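Local coordinates for protein 4-hydroxyphenylpyruvate dioxygenase (Pseudomonas putida, PDB 5HMQ) that catalyses the dehydration of 3-dehydroshikimate to protocatechuate with the help of a divalent metal cation, as a homodimer whose chains each fuse a TIM barrel to a dioxygenase-like domain, at residues Asp564-Leu567 and Ser568-Tyr572; Pro280-Pro283 and Gly284-Phe287; Leu80-Ala83 and Glu84-Asp88; Met202-Leu205 and Glu206-Arg209. One frame throughout, in Å; residues are numbered along the deposited sequence.

How the contacts relate
All four contacts are local, each between neighbours along one continuous piece of chain. Contacts 3 and 4 belong to the TIM-barrel domain, with centres 30 Å apart and nearest atoms about 16 Å apart. Contact 4 lies near the catalytic metal, in its outer surroundings: the side chain of Ser208 is about 7 Å from the bound magnesium ion and from the side chains of Asp167 and Glu241. Contact 2 is in the loop that follows helix 252-276 and leads to strand 295-304 of the dioxygenase-like part. Its centre is 34 Å from that of contact 4. Contact 1 lies far out in the C-terminal domain, 78 Å from contact 3 between centres. Contacts 3 and 4 both reach the second subunit.

Contact 1 (Asp564-Leu567 and Ser568-Tyr572); sequences DEFL and SELAY
Leu570 N donates to Phe566 O at 3.2 Å. One residue on, Ala571 N bonds Leu567 O at 3.0 Å. These are i to i+4 bonds of helix 564-572. The first turn is held less firmly: the bond from Ser568 N to Asp564 O is weak, at 3.4 Å. Ser568 adds a side-chain bond here. Its OG donates to Glu565 O at 3.2 Å, from 49° out of the carbonyl plane. A chi1 of 74° puts the hydroxyl between the backbone N and the carbonyl carbon, folded back over the preceding turn.

Glu565 and Glu569 lie one turn apart, with OE2 of Glu565 4.2 Å from OE2 of Glu569. Two like charges this close probably repel each other mildly.

The apolar contact is on another side. Leu570 brings CG over one face of the Phe566 ring, and its CD1 comes within 3.5 Å of Phe566 CE2. Phe587 of strand 585-590 touches both side chains. Phe532 of helix 531-541 meets both Leu570 and Glu569, while Tyr553 of helix 550-559 touches Leu567, Leu570 and Ala571. The apolar flank of the helix thus packs on the domain, and the acidic pair lies toward the more exposed side. This is the pattern of an amphipathic surface helix, here within the second VOC (glyoxalase-like) module of the dioxygenase-like domain.

Contact 2 (Pro280-Pro283 and Gly284-Phe287); sequences PIEP and GVLF
Ile281 packs against Val285 and Leu286 across a type II beta turn that runs from Glu282 to Val285. The turn belongs to the loop after helix 252-276. Its tight part is apolar. Ile281 CD1 meets Val285 CG1 at 3.9 Å, and Ile281 CG2 meets Leu286 CD1 at 3.9 Å. The Ile281 side chain crosses each partner at about a right angle, using one branch for each. Its CG1 lies anti to the backbone N (chi1 -165°), which carries CD1 to Val285 and leaves CG2 for Leu286. Leu230 of helix 222-231 touches both Ile281 and Leu286, and this ties the turn to the barrel domain. Val285 and Leu286 are buried.

The other side is more open. Glu282, Pro283 and Gly284 are exposed at the corner of the turn. Gly284 has a positive phi of 88°, with psi near zero, as is usual at the third position of a type II turn, a place that glycine commonly takes. Glu282 bends at chi2 and lays its carboxylate beside the valine, with OE2 3.5 Å from Val285 CG2. The acid is not left without a partner, since OE1 makes a salt bridge to Arg235.

A water bridges the two arms of the loop, from the start of the turn to the residue just after it. It donates a hydrogen bond to Glu282 O at 3.0 Å and accepts one from Leu286 N at 2.7 Å.

Contact 3 (Leu80-Ala83 and Glu84-Asp88); sequences LDRA and ERKFD
Arg85 folds back along helix 76-93 and lays its guanidinium group over the backbone of the preceding turn. Arg82 CA sits 3.5 Å above the guanidinium plane, toward its rim, and Asp81 O lies over the same group. Arg85 NH2 is 3.5 Å from Arg82 CB. The bend that brings the group back is at chi3 (-57°). Phe87 meets the previous turn in a similar way: Ala83 O lies over one ring face, 3.2 Å above the plane. Glu84 OE1 is at the ring edge, in plane. Lys86 bends at chi2 and carries CE to 4.2 Å from Arg82 CG.

The backbone under these side chains is regular. Glu84 N bonds Leu80 O at 2.8 Å, and Phe87 N bonds Ala83 O at 2.9 Å. Arg85 and Lys86 make the matching bonds to Asp81 O and Arg82 O.

Outer partners fix the charged ends. Arg82 is held by Asn79 and the carbonyl of Arg66, and makes cation-pi contacts with Phe65 and with Tyr350 of the second subunit. Glu84 makes a salt bridge to Arg129 and a hydrogen bond to His125; Lys86 makes a salt bridge to Glu35. Leu80, Ala83 and Phe87 face helix 112-128 of the barrel.

The helix is the crossover of the beta-alpha-beta unit between strands 58-66 and 97-101. Arg82 NE and Arg85 NH2 are 5.5 Å apart, close but not in contact. The partners of Arg82 and Lys86 probably offset part of the repulsion among the basic groups.

Contact 4 (Met202-Leu205 and Glu206-Arg209); sequences MDVL and EWSR
This is a helix N-terminus, where Met202 and Asp203 fold against the first turn of helix 204-211 in the barrel domain. Asp203 is the N-cap. Its OD2 accepts from Glu206 N, a weak bond of 3.4 Å. The firmer hold comes from the backbone, where Trp207 N donates to Asp203 O at 2.7 Å. Ser208 N to Val204 O follows at 2.8 Å.

Met202, present as selenomethionine, is fully extended and runs alongside the first turn, with SE near Trp207 CA. Its CE ends 3.5 Å from Glu206 CB. Its SE lies 5.3 Å from the centroid of the Trp207 five-membered ring, 48° off the ring normal, which makes an oblique Met-aromatic contact. Val204 CG2 meets the same indole at its edge. Phe169 packs edge-to-face on Trp207.

Glu206 bends at chi2 (-76°), which brings its carboxylate back beside Arg209. OE1 of Glu206 forms a salt bridge of 3.0 Å with Arg209 NH1. Leu205 lies alongside Arg209, pointing the same way, with CD2 4.1 Å from NH1 of Arg209. Glu206 also forms a salt bridge with Arg597 of the second subunit, and Arg209 NH2 is hydrogen-bonded to Glu358 O of that subunit. Ser208 OG is hydrogen-bonded to Arg212 NE. The result is an N-capped helix at the dimer interface, with the Ser208 side chain about 7 Å from the bound magnesium ion of the TIM barrel.

Contact 1 (Asp564-Leu567 and Ser568-Tyr572)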
ATOM      1  N   ASP C 564     -48.476  14.410   6.182  1.00 82.11           N
ATOM      2  CA  ASP C 564     -48.669  13.207   5.379  1.00 83.51           C
ATOM      3  C   ASP C 564     -48.581  13.517   3.890  1.00 81.92           C
ATOM      4  O   ASP C 564     -48.037  12.724   3.112  1.00 83.75           O
ATOM      5  CB  ASP C 564     -50.018  12.569   5.719  1.00 85.83           C
ATOM      6  CG  ASP C 564     -50.081  11.098   5.348  1.00 88.47           C
ATOM      7  OD1 ASP C 564     -49.229  10.636   4.560  1.00 89.25           O
ATOM      8  OD2 ASP C 564     -50.992  10.404   5.849  1.00 89.36           O
ATOM      9  N   GLU C 565     -49.113  14.669   3.475  1.00 78.48           N
ATOM     10  CA  GLU C 565     -49.034  15.063   2.073  1.00 78.10           C
ATOM     11  C   GLU C 565     -47.599  15.354   1.651  1.00 78.84           C
ATOM     12  O   GLU C 565     -47.251  15.183   0.476  1.00 78.12           O
ATOM     13  CB  GLU C 565     -49.930  16.279   1.835  1.00 78.63           C
ATOM     14  CG  GLU C 565     -49.936  16.808   0.413  1.00 80.19           C
ATOM     15  CD  GLU C 565     -50.959  17.907   0.218  1.00 81.48           C
ATOM     16  OE1 GLU C 565     -52.080  17.777   0.754  1.00 81.88           O
ATOM     17  OE2 GLU C 565     -50.641  18.905  -0.462  1.00 81.37           O
ATOM     18  N   PHE C 566     -46.753  15.781   2.592  1.00 76.07           N
ATOM     19  CA  PHE C 566     -45.360  16.077   2.269  1.00 72.72           C
ATOM     20  C   PHE C 566     -44.527  14.820   2.063  1.00 72.46           C
ATOM     21  O   PHE C 566     -43.739  14.751   1.117  1.00 74.17           O
ATOM     22  CB  PHE C 566     -44.737  16.937   3.369  1.00 71.94           C
ATOM     23  CG  PHE C 566     -43.324  17.358   3.078  1.00 71.03           C
ATOM     24  CD1 PHE C 566     -43.045  18.270   2.075  1.00 69.59           C
ATOM     25  CD2 PHE C 566     -42.270  16.832   3.812  1.00 70.01           C
ATOM     26  CE1 PHE C 566     -41.740  18.649   1.808  1.00 69.28           C
ATOM     27  CE2 PHE C 566     -40.966  17.208   3.552  1.00 69.25           C
ATOM     28  CZ  PHE C 566     -40.698  18.116   2.549  1.00 68.33           C
ATOM     29  N   LEU C 567     -44.697  13.812   2.922  1.00 71.05           N
ATOM     30  CA  LEU C 567     -43.840  12.638   2.837  1.00 70.77           C
ATOM     31  C   LEU C 567     -44.143  11.823   1.588  1.00 74.14           C
ATOM     32  O   LEU C 567     -43.229  11.242   0.990  1.00 76.75           O
ATOM     33  CB  LEU C 567     -44.012  11.752   4.082  1.00 70.30           C
ATOM     34  CG  LEU C 567     -43.286  10.397   4.147  1.00 73.13           C
ATOM     35  CD1 LEU C 567     -42.957  10.067   5.609  1.00 74.31           C
ATOM     36  CD2 LEU C 567     -43.995   9.204   3.454  1.00 73.83           C
ATOM     37  N   SER C 568     -45.406  11.789   1.162  1.00 72.76           N
ATOM     38  CA  SER C 568     -45.743  11.079  -0.063  1.00 72.63           C
ATOM     39  C   SER C 568     -45.141  11.748  -1.284  1.00 70.00           C
ATOM     40  O   SER C 568     -44.921  11.079  -2.299  1.00 66.94           O
ATOM     41  CB  SER C 568     -47.261  10.977  -0.212  1.00 70.62           C
ATOM     42  OG  SER C 568     -47.828  12.220  -0.588  1.00 71.24           O
ATOM     43  N   GLU C 569     -44.861  13.050  -1.210  1.00 65.28           N
ATOM     44  CA  GLU C 569     -44.134  13.708  -2.288  1.00 67.97           C
ATOM     45  C   GLU C 569     -42.673  13.277  -2.302  1.00 67.94           C
ATOM     46  O   GLU C 569     -42.121  12.987  -3.368  1.00 63.84           O
ATOM     47  CB  GLU C 569     -44.259  15.224  -2.152  1.00 68.87           C
ATOM     48  CG  GLU C 569     -45.644  15.753  -2.488  1.00 70.80           C
ATOM     49  CD  GLU C 569     -45.810  17.223  -2.153  1.00 74.91           C
ATOM     50  OE1 GLU C 569     -44.788  17.911  -1.953  1.00 74.61           O
ATOM     51  OE2 GLU C 569     -46.969  17.689  -2.092  1.00 76.83           O
ATOM     52  N   LEU C 570     -42.036  13.223  -1.126  1.00 67.14           N
ATOM     53  CA  LEU C 570     -40.668  12.729  -1.050  1.00 65.13           C
ATOM     54  C   LEU C 570     -40.560  11.321  -1.615  1.00 63.25           C
ATOM     55  O   LEU C 570     -39.603  10.999  -2.325  1.00 63.03           O
ATOM     56  CB  LEU C 570     -40.178  12.762   0.400  1.00 63.19           C
ATOM     57  CG  LEU C 570     -40.104  14.152   1.034  1.00 63.58           C
ATOM     58  CD1 LEU C 570     -40.047  14.021   2.544  1.00 63.70           C
ATOM     59  CD2 LEU C 570     -38.869  14.890   0.519  1.00 61.64           C
ATOM     60  N   ALA C 571     -41.533  10.464  -1.307  1.00 64.54           N
ATOM     61  CA  ALA C 571     -41.505   9.101  -1.828  1.00 65.77           C
ATOM     62  C   ALA C 571     -41.679   9.094  -3.342  1.00 66.16           C
ATOM     63  O   ALA C 571     -41.066   8.280  -4.044  1.00 69.17           O
ATOM     64  CB  ALA C 571     -42.592   8.260  -1.152  1.00 65.78           C
ATOM     65  N   TYR C 572     -42.522   9.987  -3.866  1.00 62.95           N
ATOM     66  CA  TYR C 572     -42.713  10.051  -5.311  1.00 61.70           C
ATOM     67  C   TYR C 572     -41.495  10.625  -6.020  1.00 59.71           C
ATOM     68  O   TYR C 572     -41.197  10.229  -7.151  1.00 58.97           O
ATOM     69  CB  TYR C 572     -43.943  10.884  -5.665  1.00 59.57           C
ATOM     70  CG  TYR C 572     -44.359  10.697  -7.107  1.00 58.96           C
ATOM     71  CD1 TYR C 572     -45.045   9.559  -7.510  1.00 57.37           C
ATOM     72  CD2 TYR C 572     -44.007  11.629  -8.077  1.00 59.54           C
ATOM     73  CE1 TYR C 572     -45.410   9.377  -8.831  1.00 55.74           C
ATOM     74  CE2 TYR C 572     -44.365  11.451  -9.401  1.00 59.50           C
ATOM     75  CZ  TYR C 572     -45.066  10.324  -9.771  1.00 58.84           C
ATOM     76  OH  TYR C 572     -45.423  10.139 -11.087  1.00 59.46           O
TER

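Contact 2 (Pro280-Pro283 and Gly284-Phe287)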
ATOM      1  N   PRO C 280       4.718  33.845  23.257  1.00 64.25           N
ATOM      2  CA  PRO C 280       5.376  33.548  21.979  1.00 60.46           C
ATOM      3  C   PRO C 280       6.821  33.115  22.181  1.00 62.93           C
ATOM      4  O   PRO C 280       7.413  33.254  23.254  1.00 64.45           O
ATOM      5  CB  PRO C 280       5.297  34.872  21.207  1.00 59.47           C
ATOM      6  CG  PRO C 280       4.288  35.701  21.942  1.00 61.27           C
ATOM      7  CD  PRO C 280       4.388  35.274  23.372  1.00 62.39           C
ATOM      8  N   ILE C 281       7.388  32.577  21.108  1.00 60.45           N
ATOM      9  CA  ILE C 281       8.741  32.046  21.108  1.00 58.97           C
ATOM     10  C   ILE C 281       9.604  32.991  20.281  1.00 59.21           C
ATOM     11  O   ILE C 281       9.105  33.769  19.462  1.00 59.29           O
ATOM     12  CB  ILE C 281       8.779  30.603  20.552  1.00 60.30           C
ATOM     13  CG1 ILE C 281      10.104  29.908  20.876  1.00 59.11           C
ATOM     14  CG2 ILE C 281       8.517  30.598  19.048  1.00 58.37           C
ATOM     15  CD1 ILE C 281      10.172  28.473  20.385  1.00 56.03           C
ATOM     16  N   GLU C 282      10.913  32.941  20.517  1.00 56.62           N
ATOM     17  CA  GLU C 282      11.815  33.793  19.759  1.00 58.03           C
ATOM     18  C   GLU C 282      11.740  33.434  18.276  1.00 59.48           C
ATOM     19  O   GLU C 282      11.584  32.257  17.928  1.00 59.40           O
ATOM     20  CB  GLU C 282      13.256  33.668  20.262  1.00 56.68           C
ATOM     21  CG  GLU C 282      13.957  32.357  19.934  1.00 57.25           C
ATOM     22  CD  GLU C 282      13.872  31.346  21.057  1.00 60.61           C
ATOM     23  OE1 GLU C 282      12.934  31.441  21.877  1.00 63.83           O
ATOM     24  OE2 GLU C 282      14.749  30.458  21.124  1.00 58.50           O
ATOM     25  N   PRO C 283      11.802  34.418  17.380  1.00 60.06           N
ATOM     26  CA  PRO C 283      11.692  34.114  15.950  1.00 58.35           C
ATOM     27  C   PRO C 283      12.857  33.254  15.480  1.00 57.53           C
ATOM     28  O   PRO C 283      13.919  33.199  16.103  1.00 60.14           O
ATOM     29  CB  PRO C 283      11.707  35.493  15.276  1.00 55.58           C
ATOM     30  CG  PRO C 283      12.251  36.433  16.288  1.00 54.49           C
ATOM     31  CD  PRO C 283      12.018  35.850  17.646  1.00 56.83           C
ATOM     32  N   GLY C 284      12.637  32.567  14.362  1.00 56.15           N
ATOM     33  CA  GLY C 284      13.660  31.750  13.746  1.00 54.33           C
ATOM     34  C   GLY C 284      13.747  30.322  14.239  1.00 56.33           C
ATOM     35  O   GLY C 284      14.592  29.567  13.741  1.00 57.48           O
ATOM     36  N   VAL C 285      12.909  29.922  15.194  1.00 55.81           N
ATOM     37  CA  VAL C 285      12.924  28.549  15.690  1.00 55.97           C
ATOM     38  C   VAL C 285      11.903  27.712  14.932  1.00 54.93           C
ATOM     39  O   VAL C 285      12.245  26.690  14.329  1.00 56.39           O
ATOM     40  CB  VAL C 285      12.653  28.491  17.204  1.00 53.90           C
ATOM     41  CG1 VAL C 285      12.563  27.044  17.667  1.00 54.63           C
ATOM     42  CG2 VAL C 285      13.735  29.231  17.970  1.00 55.10           C
ATOM     43  N   LEU C 286      10.645  28.141  14.954  1.00 52.15           N
ATOM     44  CA  LEU C 286       9.546  27.366  14.394  1.00 54.41           C
ATOM     45  C   LEU C 286       9.244  27.820  12.970  1.00 52.30           C
ATOM     46  O   LEU C 286       9.160  29.023  12.701  1.00 53.54           O
ATOM     47  CB  LEU C 286       8.302  27.498  15.274  1.00 51.12           C
ATOM     48  CG  LEU C 286       8.509  27.018  16.714  1.00 51.13           C
ATOM     49  CD1 LEU C 286       7.265  27.251  17.554  1.00 50.41           C
ATOM     50  CD2 LEU C 286       8.916  25.553  16.750  1.00 47.44           C
ATOM     51  N   PHE C 287       9.102  26.848  12.067  1.00 49.96           N
ATOM     52  CA  PHE C 287       8.723  27.105  10.681  1.00 50.93           C
ATOM     53  C   PHE C 287       7.553  28.079  10.612  1.00 52.92           C
ATOM     54  O   PHE C 287       6.536  27.899  11.289  1.00 55.28           O
ATOM     55  CB  PHE C 287       8.359  25.780  10.002  1.00 50.39           C
ATOM     56  CG  PHE C 287       8.307  25.844   8.498  1.00 50.53           C
ATOM     57  CD1 PHE C 287       9.430  26.191   7.762  1.00 48.10           C
ATOM     58  CD2 PHE C 287       7.141  25.527   7.817  1.00 51.42           C
ATOM     59  CE1 PHE C 287       9.387  26.236   6.379  1.00 47.32           C
ATOM     60  CE2 PHE C 287       7.091  25.572   6.433  1.00 50.95           C
ATOM     61  CZ  PHE C 287       8.216  25.927   5.714  1.00 49.75           C
TER
HETATM   62  O   HOH W   1      10.054  30.517  16.042  1.00 54.02           O

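Contact 3 (Leu80-Ala83 and Glu84-Asp88)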
ATOM      1  N   LEU C  80      23.550  -4.272  33.926  1.00 43.38           N
ATOM      2  CA  LEU C  80      24.610  -3.291  33.712  1.00 45.99           C
ATOM      3  C   LEU C  80      25.568  -3.740  32.613  1.00 45.80           C
ATOM      4  O   LEU C  80      26.023  -2.922  31.806  1.00 46.90           O
ATOM      5  CB  LEU C  80      25.363  -3.049  35.020  1.00 45.17           C
ATOM      6  CG  LEU C  80      24.552  -2.391  36.138  1.00 46.08           C
ATOM      7  CD1 LEU C  80      25.307  -2.430  37.450  1.00 47.01           C
ATOM      8  CD2 LEU C  80      24.231  -0.956  35.758  1.00 43.75           C
ATOM      9  N   ASP C  81      25.869  -5.042  32.561  1.00 48.48           N
ATOM     10  CA  ASP C  81      26.671  -5.584  31.467  1.00 48.07           C
ATOM     11  C   ASP C  81      26.003  -5.341  30.121  1.00 45.61           C
ATOM     12  O   ASP C  81      26.674  -5.020  29.132  1.00 46.01           O
ATOM     13  CB  ASP C  81      26.896  -7.079  31.689  1.00 49.28           C
ATOM     14  CG  ASP C  81      27.781  -7.366  32.886  1.00 50.91           C
ATOM     15  OD1 ASP C  81      27.883  -6.503  33.781  1.00 51.32           O
ATOM     16  OD2 ASP C  81      28.322  -8.490  32.961  1.00 51.41           O
ATOM     17  N   ARG C  82      24.679  -5.487  30.067  1.00 42.48           N
ATOM     18  CA  ARG C  82      23.944  -5.177  28.847  1.00 44.42           C
ATOM     19  C   ARG C  82      24.030  -3.691  28.519  1.00 45.39           C
ATOM     20  O   ARG C  82      24.194  -3.314  27.353  1.00 43.64           O
ATOM     21  CB  ARG C  82      22.493  -5.643  28.990  1.00 44.02           C
ATOM     22  CG  ARG C  82      21.579  -5.300  27.826  1.00 46.55           C
ATOM     23  CD  ARG C  82      20.279  -6.094  27.908  1.00 47.64           C
ATOM     24  NE  ARG C  82      19.533  -5.839  29.139  1.00 46.82           N
ATOM     25  CZ  ARG C  82      18.486  -5.029  29.231  1.00 46.71           C
ATOM     26  NH1 ARG C  82      18.050  -4.376  28.162  1.00 45.17           N
ATOM     27  NH2 ARG C  82      17.872  -4.869  30.396  1.00 46.88           N
ATOM     28  N   ALA C  83      23.933  -2.830  29.537  1.00 43.26           N
ATOM     29  CA  ALA C  83      24.077  -1.395  29.308  1.00 40.43           C
ATOM     30  C   ALA C  83      25.457  -1.054  28.759  1.00 40.46           C
ATOM     31  O   ALA C  83      25.582  -0.231  27.843  1.00 40.94           O
ATOM     32  CB  ALA C  83      23.811  -0.628  30.602  1.00 38.64           C
ATOM     33  N   GLU C  84      26.506  -1.683  29.297  1.00 41.95           N
ATOM     34  CA  GLU C  84      27.858  -1.393  28.825  1.00 43.62           C
ATOM     35  C   GLU C  84      28.044  -1.821  27.373  1.00 42.94           C
ATOM     36  O   GLU C  84      28.747  -1.150  26.608  1.00 42.27           O
ATOM     37  CB  GLU C  84      28.891  -2.076  29.721  1.00 43.21           C
ATOM     38  CG  GLU C  84      28.972  -1.513  31.135  1.00 45.33           C
ATOM     39  CD  GLU C  84      29.563  -0.113  31.176  1.00 45.28           C
ATOM     40  OE1 GLU C  84      30.424   0.193  30.326  1.00 44.70           O
ATOM     41  OE2 GLU C  84      29.176   0.676  32.065  1.00 47.95           O
ATOM     42  N   ARG C  85      27.430  -2.941  26.977  1.00 43.69           N
ATOM     43  CA  ARG C  85      27.487  -3.354  25.578  1.00 41.45           C
ATOM     44  C   ARG C  85      26.796  -2.341  24.674  1.00 41.14           C
ATOM     45  O   ARG C  85      27.264  -2.069  23.563  1.00 43.97           O
ATOM     46  CB  ARG C  85      26.870  -4.743  25.405  1.00 43.29           C
ATOM     47  CG  ARG C  85      27.675  -5.860  26.056  1.00 46.57           C
ATOM     48  CD  ARG C  85      27.235  -7.236  25.566  1.00 45.87           C
ATOM     49  NE  ARG C  85      25.814  -7.480  25.796  1.00 47.55           N
ATOM     50  CZ  ARG C  85      25.313  -7.994  26.914  1.00 48.33           C
ATOM     51  NH1 ARG C  85      26.120  -8.322  27.916  1.00 47.14           N
ATOM     52  NH2 ARG C  85      24.005  -8.179  27.030  1.00 48.75           N
ATOM     53  N   LYS C  86      25.674  -1.779  25.126  1.00 40.26           N
ATOM     54  CA  LYS C  86      25.020  -0.739  24.339  1.00 42.46           C
ATOM     55  C   LYS C  86      25.880   0.519  24.276  1.00 42.00           C
ATOM     56  O   LYS C  86      25.963   1.166  23.225  1.00 39.31           O
ATOM     57  CB  LYS C  86      23.638  -0.430  24.913  1.00 44.22           C
ATOM     58  CG  LYS C  86      22.718  -1.643  24.992  1.00 45.05           C
ATOM     59  CD  LYS C  86      22.772  -2.478  23.716  1.00 42.76           C
ATOM     60  CE  LYS C  86      22.153  -3.852  23.933  1.00 44.35           C
ATOM     61  NZ  LYS C  86      22.339  -4.752  22.757  1.00 45.12           N
ATOM     62  N   PHE C  87      26.526   0.877  25.389  1.00 40.37           N
ATOM     63  CA  PHE C  87      27.480   1.983  25.379  1.00 39.39           C
ATOM     64  C   PHE C  87      28.576   1.755  24.346  1.00 38.90           C
ATOM     65  O   PHE C  87      28.915   2.663  23.576  1.00 41.33           O
ATOM     66  CB  PHE C  87      28.086   2.171  26.772  1.00 40.01           C
ATOM     67  CG  PHE C  87      27.096   2.605  27.816  1.00 39.85           C
ATOM     68  CD1 PHE C  87      25.924   3.252  27.460  1.00 42.50           C
ATOM     69  CD2 PHE C  87      27.340   2.363  29.157  1.00 40.20           C
ATOM     70  CE1 PHE C  87      25.015   3.653  28.423  1.00 43.49           C
ATOM     71  CE2 PHE C  87      26.436   2.759  30.125  1.00 40.51           C
ATOM     72  CZ  PHE C  87      25.272   3.405  29.757  1.00 42.51           C
ATOM     73  N   ASP C  88      29.147   0.545  24.313  1.00 40.49           N
ATOM     74  CA  ASP C  88      30.136   0.220  23.287  1.00 41.67           C
ATOM     75  C   ASP C  88      29.571   0.440  21.892  1.00 41.01           C
ATOM     76  O   ASP C  88      30.251   0.983  21.012  1.00 42.57           O
ATOM     77  CB  ASP C  88      30.615  -1.227  23.434  1.00 41.96           C
ATOM     78  CG  ASP C  88      31.384  -1.467  24.720  1.00 44.53           C
ATOM     79  OD1 ASP C  88      31.940  -0.499  25.281  1.00 44.33           O
ATOM     80  OD2 ASP C  88      31.442  -2.633  25.165  1.00 46.24           O
TER

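Contact 4 (Met202-Leu205 and Glu206-Arg209)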
HETATM    1  N   MSE C 202      -9.076   1.394  22.747  1.00 56.83           N
HETATM    2  CA  MSE C 202      -8.287   0.219  22.423  1.00 55.28           C
HETATM    3  C   MSE C 202      -7.195   0.001  23.456  1.00 55.01           C
HETATM    4  O   MSE C 202      -6.758   0.952  24.105  1.00 56.98           O
HETATM    5  CB  MSE C 202      -7.683   0.385  21.028  1.00 51.33           C
HETATM    6  CG  MSE C 202      -6.981  -0.830  20.465  1.00 52.70           C
HETATM    7 SE   MSE C 202      -6.299  -0.400  18.700  0.77 56.25          SE
HETATM    8  CE  MSE C 202      -5.623  -2.145  18.189  1.00 58.44           C
ATOM      9  N   ASP C 203      -6.771  -1.250  23.622  1.00 51.26           N
ATOM     10  CA  ASP C 203      -5.595  -1.535  24.430  1.00 50.86           C
ATOM     11  C   ASP C 203      -4.437  -0.676  23.946  1.00 51.38           C
ATOM     12  O   ASP C 203      -4.083  -0.708  22.763  1.00 51.48           O
ATOM     13  CB  ASP C 203      -5.248  -3.023  24.335  1.00 54.57           C
ATOM     14  CG  ASP C 203      -4.011  -3.390  25.128  1.00 58.10           C
ATOM     15  OD1 ASP C 203      -4.079  -3.380  26.375  1.00 60.04           O
ATOM     16  OD2 ASP C 203      -2.970  -3.689  24.502  1.00 56.71           O
ATOM     17  N   VAL C 204      -3.850   0.095  24.866  1.00 49.75           N
ATOM     18  CA  VAL C 204      -2.900   1.131  24.469  1.00 48.46           C
ATOM     19  C   VAL C 204      -1.669   0.523  23.811  1.00 49.47           C
ATOM     20  O   VAL C 204      -1.062   1.137  22.924  1.00 47.69           O
ATOM     21  CB  VAL C 204      -2.540   2.013  25.680  1.00 48.96           C
ATOM     22  CG1 VAL C 204      -1.675   3.175  25.248  1.00 51.28           C
ATOM     23  CG2 VAL C 204      -3.806   2.530  26.339  1.00 50.24           C
ATOM     24  N   LEU C 205      -1.294  -0.696  24.202  1.00 48.69           N
ATOM     25  CA  LEU C 205      -0.147  -1.352  23.581  1.00 47.41           C
ATOM     26  C   LEU C 205      -0.417  -1.657  22.114  1.00 47.94           C
ATOM     27  O   LEU C 205       0.423  -1.387  21.249  1.00 51.97           O
ATOM     28  CB  LEU C 205       0.198  -2.634  24.339  1.00 48.36           C
ATOM     29  CG  LEU C 205       1.268  -3.522  23.698  1.00 50.30           C
ATOM     30  CD1 LEU C 205       2.662  -3.151  24.137  1.00 51.65           C
ATOM     31  CD2 LEU C 205       0.988  -4.982  24.010  1.00 50.82           C
ATOM     32  N   GLU C 206      -1.593  -2.213  21.812  1.00 53.31           N
ATOM     33  CA  GLU C 206      -1.952  -2.467  20.421  1.00 52.60           C
ATOM     34  C   GLU C 206      -2.256  -1.169  19.685  1.00 51.47           C
ATOM     35  O   GLU C 206      -1.969  -1.051  18.489  1.00 53.42           O
ATOM     36  CB  GLU C 206      -3.152  -3.413  20.358  1.00 53.57           C
ATOM     37  CG  GLU C 206      -3.013  -4.678  21.196  1.00 54.58           C
ATOM     38  CD  GLU C 206      -2.089  -5.707  20.571  1.00 61.35           C
ATOM     39  OE1 GLU C 206      -1.826  -5.618  19.352  1.00 62.89           O
ATOM     40  OE2 GLU C 206      -1.628  -6.609  21.303  1.00 63.93           O
ATOM     41  N   TRP C 207      -2.837  -0.193  20.387  1.00 46.06           N
ATOM     42  CA  TRP C 207      -3.056   1.134  19.819  1.00 46.29           C
ATOM     43  C   TRP C 207      -1.744   1.761  19.362  1.00 49.20           C
ATOM     44  O   TRP C 207      -1.669   2.338  18.270  1.00 47.50           O
ATOM     45  CB  TRP C 207      -3.755   2.008  20.864  1.00 46.75           C
ATOM     46  CG  TRP C 207      -4.199   3.372  20.421  1.00 43.29           C
ATOM     47  CD1 TRP C 207      -4.159   3.890  19.160  1.00 45.51           C
ATOM     48  CD2 TRP C 207      -4.771   4.386  21.254  1.00 45.97           C
ATOM     49  NE1 TRP C 207      -4.660   5.170  19.159  1.00 46.98           N
ATOM     50  CE2 TRP C 207      -5.043   5.498  20.434  1.00 45.94           C
ATOM     51  CE3 TRP C 207      -5.075   4.464  22.617  1.00 47.76           C
ATOM     52  CZ2 TRP C 207      -5.607   6.671  20.930  1.00 48.48           C
ATOM     53  CZ3 TRP C 207      -5.633   5.629  23.109  1.00 45.88           C
ATOM     54  CH2 TRP C 207      -5.892   6.717  22.268  1.00 46.55           C
ATOM     55  N   SER C 208      -0.694   1.648  20.179  1.00 46.99           N
ATOM     56  CA  SER C 208       0.602   2.205  19.805  1.00 46.99           C
ATOM     57  C   SER C 208       1.263   1.395  18.700  1.00 44.66           C
ATOM     58  O   SER C 208       1.944   1.963  17.839  1.00 42.25           O
ATOM     59  CB  SER C 208       1.523   2.260  21.024  1.00 46.30           C
ATOM     60  OG  SER C 208       2.816   2.714  20.669  1.00 46.23           O
ATOM     61  N   ARG C 209       1.059   0.077  18.703  1.00 44.00           N
ATOM     62  CA  ARG C 209       1.755  -0.794  17.763  1.00 45.77           C
ATOM     63  C   ARG C 209       1.340  -0.519  16.323  1.00 45.66           C
ATOM     64  O   ARG C 209       2.188  -0.503  15.422  1.00 45.97           O
ATOM     65  CB  ARG C 209       1.480  -2.259  18.117  1.00 47.49           C
ATOM     66  CG  ARG C 209       1.991  -3.255  17.087  1.00 48.12           C
ATOM     67  CD  ARG C 209       1.856  -4.704  17.550  1.00 48.87           C
ATOM     68  NE  ARG C 209       2.789  -5.074  18.614  1.00 48.45           N
ATOM     69  CZ  ARG C 209       2.419  -5.586  19.784  1.00 48.06           C
ATOM     70  NH1 ARG C 209       1.134  -5.793  20.041  1.00 46.91           N
ATOM     71  NH2 ARG C 209       3.332  -5.898  20.692  1.00 49.15           N
TER